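Local atomic coordinates of lysyl-trna-dependent l-ysyl-phosphatidylgycerol synthase (Bacillus licheniformis, PDB entry 4V36), a protein that probably transfers lysine from lysyl-tRNA to phosphatidylglycerol, a membrane lipid modification linked to bacterial resistance. Residues Gly65-Arg70 / Leu76-Phe81; Glu80-Ala85 / Val92-Ile97; Glu146-His151 / Glu205-Met210; Asn163-Val168 / Ala194-Leu199; Tyr290-Ser293 / Phe298-Lys301. One frame throughout, in Å; residues are numbered along the deposited sequence.

How the contacts relate
Contacts 1 to 4 form two clusters toward either end of one mixed sheet; contact 5 lies apart from both. Contacts 1 and 2 share helix 74-87, including Glu80 and Phe81, and their centres lie about 8 Å apart. At the far end contact 4 is nested in the chain loop closed by contact 3, with centres about 10 Å apart; strand 196-200 of contact 4 runs between the two strands of contact 3. The centres of contacts 1 and 3 are about 40 Å apart, on opposite sides of the chain's centre. Contact 5 comes within about 6 Å, nearest atoms, of both contacts 2 and 3. The side chain of its Ser291 lies about 4 Å from the bound lysine amide, whereas the side chain of Met210 in contact 3 is about 8 Å away.

Contact 1: residues Gly65-Arg70 / Leu76-Phe81; sequences GDPSGR and LVIKEF
The pyrrolidine ring of Pro67 is met at its CG by two side chains of helix 74-87, Val77 and Ile78. Val77 brings a single methyl, CG1, which sits 3.9 Å from Pro67 CG and equally close to Pro67 CB, the two side chains crossing at a slant. Val77 CG1 can get there because it occupies the site between its own backbone N and carbonyl carbon (chi1 61°), while CG2 is turned elsewhere. Ile78 arrives from a different direction, roughly perpendicular to the proline: its CG1 lies 4.0 Å from Pro67 CG, and CD1 extends the same contact at 4.2 Å. One ring carbon thus touches two consecutive residues of the helix, all three side chains being buried. Further cover for the proline comes from Ile52 of strand 50-57 and from Tyr105 of helix 102-106, whose hydroxyl is hydrogen-bonded to Asp66 OD1. Pro67 lies near the end of strand 60-69, and the helix that returns over it leads on to strand 91-97, parallel to the first. The arrangement is that of a beta-alpha-beta crossover, the proline packing the exit of its first strand against the first turns of its helix.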
# COMPACT_ATOMS: atom_id res chain seq x y z
N GLY A 65 -9.35 0.33 -3.35
CA GLY A 65 -8.87 -0.27 -4.58
C GLY A 65 -9.96 -0.94 -5.40
O GLY A 65 -11.14 -0.83 -5.11
N ASP A 66 -9.53 -1.64 -6.46
CA ASP A 66 -10.44 -2.42 -7.29
C ASP A 66 -10.83 -3.70 -6.55
O ASP A 66 -10.21 -4.05 -5.55
CB ASP A 66 -9.77 -2.75 -8.63
CG ASP A 66 -9.55 -1.51 -9.48
OD1 ASP A 66 -10.54 -0.98 -10.03
OD2 ASP A 66 -8.38 -1.08 -9.61
N PRO A 67 -11.89 -4.39 -7.02
CA PRO A 67 -12.25 -5.66 -6.39
C PRO A 67 -11.14 -6.71 -6.48
O PRO A 67 -10.25 -6.60 -7.32
CB PRO A 67 -13.48 -6.11 -7.18
CG PRO A 67 -14.06 -4.85 -7.72
CD PRO A 67 -12.89 -3.97 -8.03
N SER A 68 -11.20 -7.71 -5.61
CA SER A 68 -10.25 -8.81 -5.64
C SER A 68 -10.92 -10.06 -6.19
O SER A 68 -12.13 -10.23 -6.06
CB SER A 68 -9.68 -9.08 -4.24
OG SER A 68 -9.06 -7.92 -3.71
N GLY A 69 -10.13 -10.94 -6.79
CA GLY A 69 -10.66 -12.19 -7.32
C GLY A 69 -10.70 -12.24 -8.84
O GLY A 69 -9.88 -11.62 -9.51
N ARG A 70 -11.67 -12.97 -9.37
CA ARG A 70 -11.82 -13.13 -10.81
C ARG A 70 -12.38 -11.87 -11.46
O ARG A 70 -13.45 -11.39 -11.09
CB ARG A 70 -12.72 -14.33 -11.13
N LEU A 76 -20.11 -7.66 -11.72
CA LEU A 76 -21.19 -8.18 -10.89
C LEU A 76 -21.10 -7.66 -9.45
O LEU A 76 -22.10 -7.21 -8.89
CB LEU A 76 -21.17 -9.71 -10.89
CG LEU A 76 -22.21 -10.39 -10.00
CD1 LEU A 76 -23.62 -9.96 -10.39
CD2 LEU A 76 -22.07 -11.90 -10.07
N VAL A 77 -19.91 -7.72 -8.86
CA VAL A 77 -19.73 -7.32 -7.47
C VAL A 77 -19.90 -5.81 -7.30
O VAL A 77 -20.42 -5.35 -6.29
CB VAL A 77 -18.35 -7.77 -6.92
CG1 VAL A 77 -17.21 -7.13 -7.71
CG2 VAL A 77 -18.24 -7.45 -5.44
N ILE A 78 -19.47 -5.04 -8.30
CA ILE A 78 -19.62 -3.59 -8.27
C ILE A 78 -21.09 -3.23 -8.38
O ILE A 78 -21.57 -2.32 -7.71
CB ILE A 78 -18.82 -2.92 -9.40
CG1 ILE A 78 -17.32 -3.13 -9.17
CG2 ILE A 78 -19.13 -1.43 -9.47
CD1 ILE A 78 -16.45 -2.58 -10.28
N LYS A 79 -21.81 -3.96 -9.23
CA LYS A 79 -23.24 -3.75 -9.42
C LYS A 79 -24.02 -4.03 -8.14
O LYS A 79 -24.88 -3.25 -7.74
CB LYS A 79 -23.76 -4.63 -10.56
CG LYS A 79 -25.23 -4.46 -10.88
CD LYS A 79 -25.64 -5.34 -12.04
CE LYS A 79 -27.11 -5.18 -12.38
NZ LYS A 79 -27.51 -6.05 -13.52
N GLU A 80 -23.71 -5.15 -7.50
CA GLU A 80 -24.39 -5.55 -6.27
C GLU A 80 -24.06 -4.62 -5.11
O GLU A 80 -24.94 -4.26 -4.33
CB GLU A 80 -24.02 -6.99 -5.90
CG GLU A 80 -24.52 -8.03 -6.89
CD GLU A 80 -24.04 -9.43 -6.55
OE1 GLU A 80 -23.18 -9.57 -5.66
OE2 GLU A 80 -24.51 -10.40 -7.19
N PHE A 81 -22.79 -4.24 -5.00
CA PHE A 81 -22.35 -3.37 -3.91
C PHE A 81 -22.99 -1.99 -4.00
O PHE A 81 -23.47 -1.45 -3.01
CB PHE A 81 -20.82 -3.24 -3.92
CG PHE A 81 -20.28 -2.38 -2.81
CD1 PHE A 81 -20.19 -2.86 -1.52
CD2 PHE A 81 -19.85 -1.09 -3.07
CE1 PHE A 81 -19.70 -2.07 -0.50
CE2 PHE A 81 -19.35 -0.30 -2.06
CZ PHE A 81 -19.27 -0.79 -0.77

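Contact 2: residues Glu80-Ala85 / Val92-Ile97; sequences EFLHAA and VIFYQI
Val92, the second residue of strand 91-97, is enclosed by three residues of helix 74-87, Phe81, Leu82 and Ala85. Its CB already touches the helix, lying 3.6 Å from Leu82 CD2. From there the side chain forks. CG1, anti to the backbone N (chi1 179°), points to the ring of Phe81 and meets CE2 at 3.6 Å, at the ring edge and close to its plane. CG2 takes the other direction and abuts the methyl of Ala85, with CG2 to CB at 3.6 Å. Leu82 CD2 lies flat against one side of the isopropyl group, 3.8 Å from Val92 CG1 and 3.7 Å from Val92 CG2. The same leucine methyl also reaches the edge of the Phe94 ring, 4.3 Å from CZ, and so spans two strand residues whose side chains approach the helix. The helix runs largely against the strand, at 144° between the directions of the short segments, and their axes approach to 10.3 Å. Beyond the contact, Phe81 meets the rings of Phe43 and Phe54, while Tyr110 packs edge-to-face with Phe94 and its hydroxyl is hydrogen-bonded to Val92 O. Every side-chain contact across the interface joins carbon to carbon, which implies that helix 80-85 is held to strand 92-95 by the close fit of apolar groups, while the strand's backbone bonds go to its neighbours in the sheet.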
# COMPACT_ATOMS: atom_id res chain seq x y z
N GLU A 80 -23.71 -5.15 -7.50
CA GLU A 80 -24.39 -5.55 -6.27
C GLU A 80 -24.06 -4.62 -5.11
O GLU A 80 -24.94 -4.26 -4.33
CB GLU A 80 -24.02 -6.99 -5.90
CG GLU A 80 -24.52 -8.03 -6.89
CD GLU A 80 -24.04 -9.43 -6.55
OE1 GLU A 80 -23.18 -9.57 -5.66
OE2 GLU A 80 -24.51 -10.40 -7.19
N PHE A 81 -22.79 -4.24 -5.00
CA PHE A 81 -22.35 -3.37 -3.91
C PHE A 81 -22.99 -1.99 -4.00
O PHE A 81 -23.47 -1.45 -3.01
CB PHE A 81 -20.82 -3.24 -3.92
CG PHE A 81 -20.28 -2.38 -2.81
CD1 PHE A 81 -20.19 -2.86 -1.52
CD2 PHE A 81 -19.85 -1.09 -3.07
CE1 PHE A 81 -19.70 -2.07 -0.50
CE2 PHE A 81 -19.35 -0.30 -2.06
CZ PHE A 81 -19.27 -0.79 -0.77
N LEU A 82 -22.99 -1.42 -5.21
CA LEU A 82 -23.59 -0.11 -5.43
C LEU A 82 -25.10 -0.15 -5.23
O LEU A 82 -25.69 0.80 -4.73
CB LEU A 82 -23.26 0.40 -6.83
CG LEU A 82 -21.82 0.86 -7.07
CD1 LEU A 82 -21.59 1.21 -8.53
CD2 LEU A 82 -21.49 2.04 -6.18
N HIS A 83 -25.72 -1.26 -5.63
CA HIS A 83 -27.16 -1.43 -5.45
C HIS A 83 -27.51 -1.55 -3.97
O HIS A 83 -28.48 -0.95 -3.51
CB HIS A 83 -27.65 -2.66 -6.21
CG HIS A 83 -29.12 -2.90 -6.08
ND1 HIS A 83 -29.66 -3.66 -5.06
CD2 HIS A 83 -30.17 -2.48 -6.83
CE1 HIS A 83 -30.98 -3.70 -5.20
NE2 HIS A 83 -31.31 -2.99 -6.26
N ALA A 84 -26.71 -2.32 -3.24
CA ALA A 84 -26.93 -2.51 -1.81
C ALA A 84 -26.73 -1.20 -1.06
O ALA A 84 -27.36 -0.96 -0.03
CB ALA A 84 -25.99 -3.58 -1.27
N ALA A 85 -25.86 -0.34 -1.59
CA ALA A 85 -25.60 0.95 -0.98
C ALA A 85 -26.68 1.96 -1.36
O ALA A 85 -26.90 2.94 -0.65
CB ALA A 85 -24.23 1.46 -1.40
N VAL A 92 -20.96 6.14 -2.47
CA VAL A 92 -19.84 5.22 -2.57
C VAL A 92 -18.62 5.86 -3.23
O VAL A 92 -18.73 6.44 -4.31
CB VAL A 92 -20.22 3.94 -3.34
CG1 VAL A 92 -19.02 3.01 -3.45
CG2 VAL A 92 -21.37 3.24 -2.65
N ILE A 93 -17.48 5.75 -2.57
CA ILE A 93 -16.22 6.28 -3.09
C ILE A 93 -15.21 5.15 -3.29
O ILE A 93 -15.10 4.26 -2.45
CB ILE A 93 -15.63 7.33 -2.13
CG1 ILE A 93 -16.69 8.38 -1.77
CG2 ILE A 93 -14.41 7.99 -2.74
CD1 ILE A 93 -16.30 9.28 -0.61
N PHE A 94 -14.50 5.19 -4.41
CA PHE A 94 -13.47 4.20 -4.68
C PHE A 94 -12.08 4.84 -4.60
O PHE A 94 -11.80 5.82 -5.29
CB PHE A 94 -13.68 3.55 -6.06
CG PHE A 94 -14.95 2.76 -6.16
CD1 PHE A 94 -16.14 3.37 -6.55
CD2 PHE A 94 -14.97 1.41 -5.87
CE1 PHE A 94 -17.31 2.64 -6.64
CE2 PHE A 94 -16.14 0.67 -5.97
CZ PHE A 94 -17.31 1.29 -6.35
N TYR A 95 -11.22 4.27 -3.76
CA TYR A 95 -9.91 4.86 -3.51
C TYR A 95 -8.77 3.99 -4.03
O TYR A 95 -8.70 2.80 -3.74
CB TYR A 95 -9.74 5.11 -2.01
CG TYR A 95 -8.38 5.64 -1.62
CD1 TYR A 95 -7.97 6.90 -2.01
CD2 TYR A 95 -7.52 4.87 -0.85
CE1 TYR A 95 -6.73 7.39 -1.65
CE2 TYR A 95 -6.27 5.35 -0.49
CZ TYR A 95 -5.88 6.61 -0.89
OH TYR A 95 -4.64 7.09 -0.53
N GLN A 96 -7.89 4.62 -4.81
CA GLN A 96 -6.73 3.96 -5.42
C GLN A 96 -7.11 2.81 -6.35
O GLN A 96 -6.67 1.67 -6.16
CB GLN A 96 -5.76 3.45 -4.35
CG GLN A 96 -4.98 4.55 -3.65
CD GLN A 96 -3.75 4.03 -2.93
OE1 GLN A 96 -3.20 3.00 -3.30
NE2 GLN A 96 -3.32 4.75 -1.90
N ILE A 97 -7.92 3.11 -7.36
CA ILE A 97 -8.19 2.16 -8.43
C ILE A 97 -7.21 2.41 -9.57
O ILE A 97 -6.49 3.40 -9.56
CB ILE A 97 -9.64 2.27 -8.95
CG1 ILE A 97 -9.82 3.57 -9.74
CG2 ILE A 97 -10.63 2.18 -7.80
CD1 ILE A 97 -11.18 3.71 -10.39

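Contact 3: residues Glu146-His151 / Glu205-Met210; sequences EGYTFH and EIVAFM
On either side of Phe150, whose ring meets Met210 across the contact, Thr149 and His151 are joined by a hydrogen bond. Thr149 OG1 donates to His151 NE2 at 3.1 Å, coming in 20° out of the imidazole plane, and the bond links residues i and i+2, whose side chains lie on one side of the strand. Phe150 projects from the opposite side. Its CE1 lies 3.8 Å from Met210 CE, which arrives at the ring edge, near the ring plane, with the two side chains at about a right angle. The methionine is folded to do this: bends at chi2 (131°) and chi3 (-63°) bring its terminal methyl round to the phenylalanine. A second, looser touch joins Tyr148 CE2 to Val207 CG2 at 4.1 Å, the side chains again crossing nearly perpendicularly. The backbones themselves stay apart, with the CA atoms of Tyr148 and Val207 9.4 Å from each other, because strand 196-200 runs between 149-153 and 206-213 and is hydrogen-bonded to both. Val207 and Ala208 face Leu199 of that middle strand together, forming a classic beta bulge. Ala197 of the same strand touches both Phe150 and Met210. Helix 236-251 covers this side of the sheet, setting Leu244 against the phenylalanine and the methionine alike, Trp247 against the former and Leu240 against the latter.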
# COMPACT_ATOMS: atom_id res chain seq x y z
N GLU A 146 30.50 -2.10 7.12
CA GLU A 146 30.25 -2.02 8.56
C GLU A 146 29.60 -3.30 9.10
O GLU A 146 29.33 -3.41 10.29
CB GLU A 146 29.37 -0.81 8.87
CG GLU A 146 30.02 0.52 8.51
CD GLU A 146 29.16 1.72 8.86
OE1 GLU A 146 28.13 1.53 9.54
OE2 GLU A 146 29.51 2.84 8.45
N GLY A 147 29.36 -4.26 8.21
CA GLY A 147 28.95 -5.59 8.62
C GLY A 147 27.48 -5.79 8.90
O GLY A 147 27.11 -6.59 9.76
N TYR A 148 26.62 -5.09 8.17
CA TYR A 148 25.18 -5.28 8.29
C TYR A 148 24.73 -6.45 7.42
O TYR A 148 25.21 -6.62 6.30
CB TYR A 148 24.43 -4.01 7.92
CG TYR A 148 24.53 -2.92 8.97
CD1 TYR A 148 25.59 -2.02 8.96
CD2 TYR A 148 23.58 -2.80 9.97
CE1 TYR A 148 25.69 -1.03 9.92
CE2 TYR A 148 23.67 -1.81 10.93
CZ TYR A 148 24.73 -0.93 10.90
OH TYR A 148 24.83 0.05 11.86
N THR A 149 23.81 -7.26 7.95
CA THR A 149 23.33 -8.43 7.23
C THR A 149 21.82 -8.39 7.05
O THR A 149 21.08 -7.94 7.93
CB THR A 149 23.72 -9.73 7.96
OG1 THR A 149 23.30 -9.66 9.33
CG2 THR A 149 25.22 -9.94 7.91
N PHE A 150 21.36 -8.86 5.89
CA PHE A 150 19.95 -8.83 5.53
C PHE A 150 19.35 -10.23 5.55
O PHE A 150 19.88 -11.14 4.92
CB PHE A 150 19.78 -8.19 4.15
CG PHE A 150 18.36 -8.06 3.70
CD1 PHE A 150 17.55 -7.05 4.19
CD2 PHE A 150 17.83 -8.95 2.78
CE1 PHE A 150 16.24 -6.94 3.77
CE2 PHE A 150 16.52 -8.84 2.36
CZ PHE A 150 15.73 -7.83 2.86
N HIS A 151 18.25 -10.40 6.27
CA HIS A 151 17.63 -11.71 6.42
C HIS A 151 16.11 -11.64 6.27
O HIS A 151 15.47 -10.70 6.73
CB HIS A 151 17.97 -12.31 7.79
CG HIS A 151 19.45 -12.41 8.05
ND1 HIS A 151 20.22 -13.45 7.57
CD2 HIS A 151 20.28 -11.60 8.74
CE1 HIS A 151 21.47 -13.27 7.96
NE2 HIS A 151 21.54 -12.16 8.67
N GLU A 205 21.98 -7.28 16.25
CA GLU A 205 20.86 -6.46 16.70
C GLU A 205 20.03 -5.96 15.52
O GLU A 205 20.55 -5.33 14.60
CB GLU A 205 21.36 -5.27 17.52
CG GLU A 205 20.25 -4.40 18.08
CD GLU A 205 20.76 -3.17 18.79
OE1 GLU A 205 21.98 -2.90 18.71
OE2 GLU A 205 19.95 -2.47 19.43
N ILE A 206 18.73 -6.25 15.57
CA ILE A 206 17.81 -5.81 14.53
C ILE A 206 17.64 -4.30 14.58
O ILE A 206 17.18 -3.74 15.58
CB ILE A 206 16.43 -6.48 14.69
CG1 ILE A 206 16.57 -8.00 14.64
CG2 ILE A 206 15.47 -5.99 13.62
CD1 ILE A 206 15.26 -8.74 14.83
N VAL A 207 18.01 -3.63 13.49
CA VAL A 207 17.91 -2.17 13.42
C VAL A 207 16.84 -1.72 12.43
O VAL A 207 16.53 -0.53 12.36
CB VAL A 207 19.25 -1.53 13.04
CG1 VAL A 207 20.34 -1.96 14.01
CG2 VAL A 207 19.63 -1.90 11.61
N ALA A 208 16.29 -2.66 11.68
CA ALA A 208 15.25 -2.34 10.70
C ALA A 208 14.46 -3.59 10.30
O ALA A 208 14.99 -4.70 10.33
CB ALA A 208 15.87 -1.70 9.46
N PHE A 209 13.19 -3.40 9.93
CA PHE A 209 12.39 -4.52 9.45
C PHE A 209 11.35 -4.09 8.42
O PHE A 209 10.90 -2.94 8.41
CB PHE A 209 11.69 -5.22 10.62
CG PHE A 209 10.53 -4.46 11.20
CD1 PHE A 209 10.72 -3.54 12.21
CD2 PHE A 209 9.24 -4.69 10.75
CE1 PHE A 209 9.65 -2.84 12.75
CE2 PHE A 209 8.17 -4.00 11.28
CZ PHE A 209 8.38 -3.07 12.28
N MET A 210 10.98 -5.03 7.55
CA MET A 210 9.95 -4.82 6.55
C MET A 210 9.13 -6.10 6.39
O MET A 210 9.67 -7.20 6.51
CB MET A 210 10.55 -4.42 5.20
CG MET A 210 11.40 -3.17 5.22
SD MET A 210 12.99 -3.43 4.40
CE MET A 210 13.71 -4.68 5.47

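Contact 4: residues Asn163-Val168 / Ala194-Leu199; sequences NELRQV and APIAVL
With CG opposite the carbonyl carbon (chi1 -61°) and an extended second torsion (chi2 -174°), Leu165 stretches from helix 159-173 to the strand beneath, spreading its two methyls over Ile196 and Val198. Ile196 is similarly extended, so the leucine and isoleucine reach each other tip to tip, CD1 to CD1 at 3.7 Å. The same Leu165 CD1 also lies 4.1 Å from Ile196 CG2, so it is touched by both arms of the beta-branched side chain. Leu165 CD2 goes instead to Val198, approaching CG1 at 4.1 Å, with the side chains at about a right angle. One helix residue therefore bridges two alternate residues of strand 196-200, and all three are buried. The leucine is also packed against Phe209 of strand 206-213 and Phe186 of a loop, while Phe157 touches Ile196. Between and beyond the two contact residues, Ala197 and Leu199 belong to the other side of the strand: Leu199 meets Leu240 and Tyr243 of helix 236-251. Strand 196-200 is consequently sandwiched between helices 159-173 and 236-251, with strands 149-153 and 206-213 as its antiparallel neighbours in the sheet.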
# COMPACT_ATOMS: atom_id res chain seq x y z
N ASN A 163 8.79 -8.69 19.90
CA ASN A 163 9.21 -7.67 20.85
C ASN A 163 10.35 -6.82 20.29
O ASN A 163 10.38 -5.60 20.47
CB ASN A 163 9.64 -8.30 22.17
CG ASN A 163 8.46 -8.72 23.02
OD1 ASN A 163 7.35 -8.24 22.84
ND2 ASN A 163 8.71 -9.62 23.97
N GLU A 164 11.29 -7.48 19.61
CA GLU A 164 12.43 -6.78 19.01
C GLU A 164 11.97 -5.90 17.85
O GLU A 164 12.56 -4.85 17.60
CB GLU A 164 13.48 -7.79 18.54
CG GLU A 164 14.13 -8.57 19.67
CD GLU A 164 15.04 -9.67 19.17
OE1 GLU A 164 15.17 -9.83 17.93
OE2 GLU A 164 15.64 -10.38 20.01
N LEU A 165 10.93 -6.34 17.15
CA LEU A 165 10.38 -5.55 16.06
C LEU A 165 9.59 -4.36 16.60
O LEU A 165 9.60 -3.28 16.01
CB LEU A 165 9.47 -6.40 15.17
CG LEU A 165 10.11 -7.60 14.46
CD1 LEU A 165 9.12 -8.25 13.52
CD2 LEU A 165 11.37 -7.18 13.71
N ARG A 166 8.92 -4.56 17.73
CA ARG A 166 8.12 -3.50 18.34
C ARG A 166 9.01 -2.37 18.85
O ARG A 166 8.67 -1.19 18.70
CB ARG A 166 7.27 -4.06 19.49
CG ARG A 166 6.42 -3.00 20.18
CD ARG A 166 5.55 -3.61 21.27
NE ARG A 166 4.56 -4.55 20.73
CZ ARG A 166 3.40 -4.19 20.19
NH1 ARG A 166 3.08 -2.91 20.10
NH2 ARG A 166 2.57 -5.11 19.74
N GLN A 167 10.14 -2.73 19.44
CA GLN A 167 11.10 -1.75 19.92
C GLN A 167 11.60 -0.87 18.78
O GLN A 167 11.74 0.34 18.93
CB GLN A 167 12.28 -2.44 20.62
CG GLN A 167 11.90 -3.15 21.91
CD GLN A 167 13.04 -3.97 22.48
OE1 GLN A 167 14.13 -4.03 21.91
NE2 GLN A 167 12.80 -4.60 23.62
N VAL A 168 11.87 -1.50 17.64
CA VAL A 168 12.27 -0.78 16.44
C VAL A 168 11.12 0.08 15.92
O VAL A 168 11.32 1.24 15.55
CB VAL A 168 12.73 -1.75 15.33
CG1 VAL A 168 12.95 -1.00 14.02
CG2 VAL A 168 13.99 -2.49 15.75
N ALA A 194 2.68 -12.82 6.68
CA ALA A 194 3.65 -12.61 5.62
C ALA A 194 5.08 -12.69 6.13
O ALA A 194 5.32 -12.51 7.33
CB ALA A 194 3.40 -11.25 4.95
N PRO A 195 6.04 -12.97 5.23
CA PRO A 195 7.46 -12.97 5.63
C PRO A 195 7.91 -11.61 6.12
O PRO A 195 7.37 -10.58 5.69
CB PRO A 195 8.18 -13.34 4.33
CG PRO A 195 7.17 -14.08 3.53
CD PRO A 195 5.86 -13.44 3.85
N ILE A 196 8.88 -11.59 7.03
CA ILE A 196 9.43 -10.34 7.53
C ILE A 196 10.92 -10.26 7.27
O ILE A 196 11.69 -11.13 7.70
CB ILE A 196 9.17 -10.17 9.04
CG1 ILE A 196 7.67 -10.05 9.31
CG2 ILE A 196 9.89 -8.94 9.57
CD1 ILE A 196 7.33 -9.88 10.77
N ALA A 197 11.34 -9.23 6.55
CA ALA A 197 12.75 -9.01 6.26
C ALA A 197 13.36 -8.08 7.30
O ALA A 197 12.79 -7.04 7.61
CB ALA A 197 12.92 -8.43 4.86
N VAL A 198 14.51 -8.47 7.84
CA VAL A 198 15.17 -7.67 8.86
C VAL A 198 16.60 -7.30 8.47
O VAL A 198 17.24 -8.00 7.69
CB VAL A 198 15.19 -8.39 10.22
CG1 VAL A 198 13.78 -8.62 10.74
CG2 VAL A 198 15.94 -9.71 10.11
N LEU A 199 17.09 -6.20 9.02
CA LEU A 199 18.48 -5.81 8.86
C LEU A 199 19.17 -5.81 10.21
O LEU A 199 18.80 -5.06 11.11
CB LEU A 199 18.58 -4.42 8.21
CG LEU A 199 20.00 -3.99 7.83
CD1 LEU A 199 20.52 -4.84 6.68
CD2 LEU A 199 20.06 -2.51 7.48

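Contact 5: residues Tyr290-Ser293 / Phe298-Lys301; sequences YSFS and FKEK
Phe298 and Lys299, on the short helix 296-300, pack against Phe292 and Ser293 of the loop just before it, where Phe292 has the backbone angles of a classic gamma turn (phi 60°, psi -74°) closed by a weak bond from Ser293 N to Ser291 O. The turn lies beside the ligand pocket: the side chain of Ser291 comes within about 4 Å of the bound lysine amide, and the Phe292 ring touches Met226, a residue of that pocket. Phe298 begins the contact by pressing on Ser293. Its CB is 3.7 Å from Ser293 OG and its CG is 3.7 Å from Ser293 CB; the serine hydroxyl is itself hydrogen-bonded to the backbone N of Leu295. Lys299 follows, with a chain straight until a bend at its last torsion, which delivers NZ to the edge of the Phe292 ring, 3.3 Å from CD2 and near the ring plane. At the rim the ammonium is not placed for a cation-pi contact; it is hydrogen-bonded to Met258 O of strand 255-261, and Ser291 O lies at 3.7 Å from NZ. Phe241 of helix 236-251 packs edge-to-face with Phe292 and also touches Phe298. Lys301 turns back toward Phe298 and forms a salt bridge with Asp238. Its NZ donates to Phe298 O at 2.6 Å, in the carbonyl plane and on a lone pair (126° at the oxygen), and lies 3.3 Å above the Phe298 ring plane, offset toward the rim.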
# COMPACT_ATOMS: atom_id res chain seq x y z
N TYR A 290 1.47 8.60 0.62
CA TYR A 290 2.78 8.26 0.07
C TYR A 290 3.70 7.67 1.12
O TYR A 290 4.22 8.38 1.99
CB TYR A 290 3.41 9.50 -0.57
CG TYR A 290 2.43 10.29 -1.41
CD1 TYR A 290 1.93 9.76 -2.59
CD2 TYR A 290 2.02 11.56 -1.03
CE1 TYR A 290 1.03 10.47 -3.37
CE2 TYR A 290 1.12 12.28 -1.80
CZ TYR A 290 0.64 11.73 -2.97
OH TYR A 290 -0.25 12.44 -3.74
N SER A 291 3.91 6.36 1.04
CA SER A 291 4.70 5.63 2.02
C SER A 291 6.20 5.88 1.86
O SER A 291 6.65 6.40 0.84
CB SER A 291 4.41 4.13 1.93
OG SER A 291 4.60 3.66 0.61
N PHE A 292 6.96 5.50 2.89
CA PHE A 292 8.42 5.62 2.92
C PHE A 292 8.87 7.07 2.78
O PHE A 292 9.31 7.69 3.75
CB PHE A 292 9.05 4.76 1.82
CG PHE A 292 8.41 3.41 1.68
CD1 PHE A 292 8.44 2.50 2.72
CD2 PHE A 292 7.78 3.05 0.50
CE1 PHE A 292 7.85 1.26 2.60
CE2 PHE A 292 7.19 1.81 0.37
CZ PHE A 292 7.22 0.92 1.42
N SER A 293 8.76 7.61 1.57
CA SER A 293 9.15 9.00 1.33
C SER A 293 8.08 9.73 0.52
O SER A 293 7.54 9.19 -0.45
CB SER A 293 10.49 9.06 0.60
OG SER A 293 10.92 10.41 0.44
N PHE A 298 12.81 10.38 -4.64
CA PHE A 298 13.38 9.26 -3.90
C PHE A 298 13.17 7.95 -4.65
O PHE A 298 14.07 7.12 -4.74
CB PHE A 298 12.76 9.17 -2.50
CG PHE A 298 13.25 8.00 -1.70
CD1 PHE A 298 14.43 8.08 -0.98
CD2 PHE A 298 12.53 6.82 -1.65
CE1 PHE A 298 14.88 7.00 -0.24
CE2 PHE A 298 12.97 5.74 -0.92
CZ PHE A 298 14.15 5.83 -0.21
N LYS A 299 11.97 7.77 -5.19
CA LYS A 299 11.63 6.56 -5.93
C LYS A 299 12.09 6.65 -7.38
O LYS A 299 12.40 5.64 -8.01
CB LYS A 299 10.12 6.31 -5.88
CG LYS A 299 9.54 6.24 -4.48
CD LYS A 299 8.07 5.89 -4.51
CE LYS A 299 7.47 5.87 -3.12
NZ LYS A 299 8.20 4.93 -2.22
N GLU A 300 12.14 7.87 -7.91
CA GLU A 300 12.45 8.10 -9.32
C GLU A 300 13.88 7.70 -9.66
O GLU A 300 14.16 7.28 -10.79
CB GLU A 300 12.21 9.56 -9.68
CG GLU A 300 11.75 9.79 -11.11
CD GLU A 300 12.88 9.69 -12.12
OE1 GLU A 300 14.04 9.98 -11.75
OE2 GLU A 300 12.61 9.32 -13.28
N LYS A 301 14.78 7.80 -8.70
CA LYS A 301 16.20 7.51 -8.94
C LYS A 301 16.44 6.01 -9.13
O LYS A 301 17.55 5.60 -9.46
CB LYS A 301 17.06 8.04 -7.80
CG LYS A 301 16.88 7.32 -6.47
CD LYS A 301 17.81 7.90 -5.42
CE LYS A 301 17.72 7.13 -4.11
NZ LYS A 301 16.36 7.19 -3.52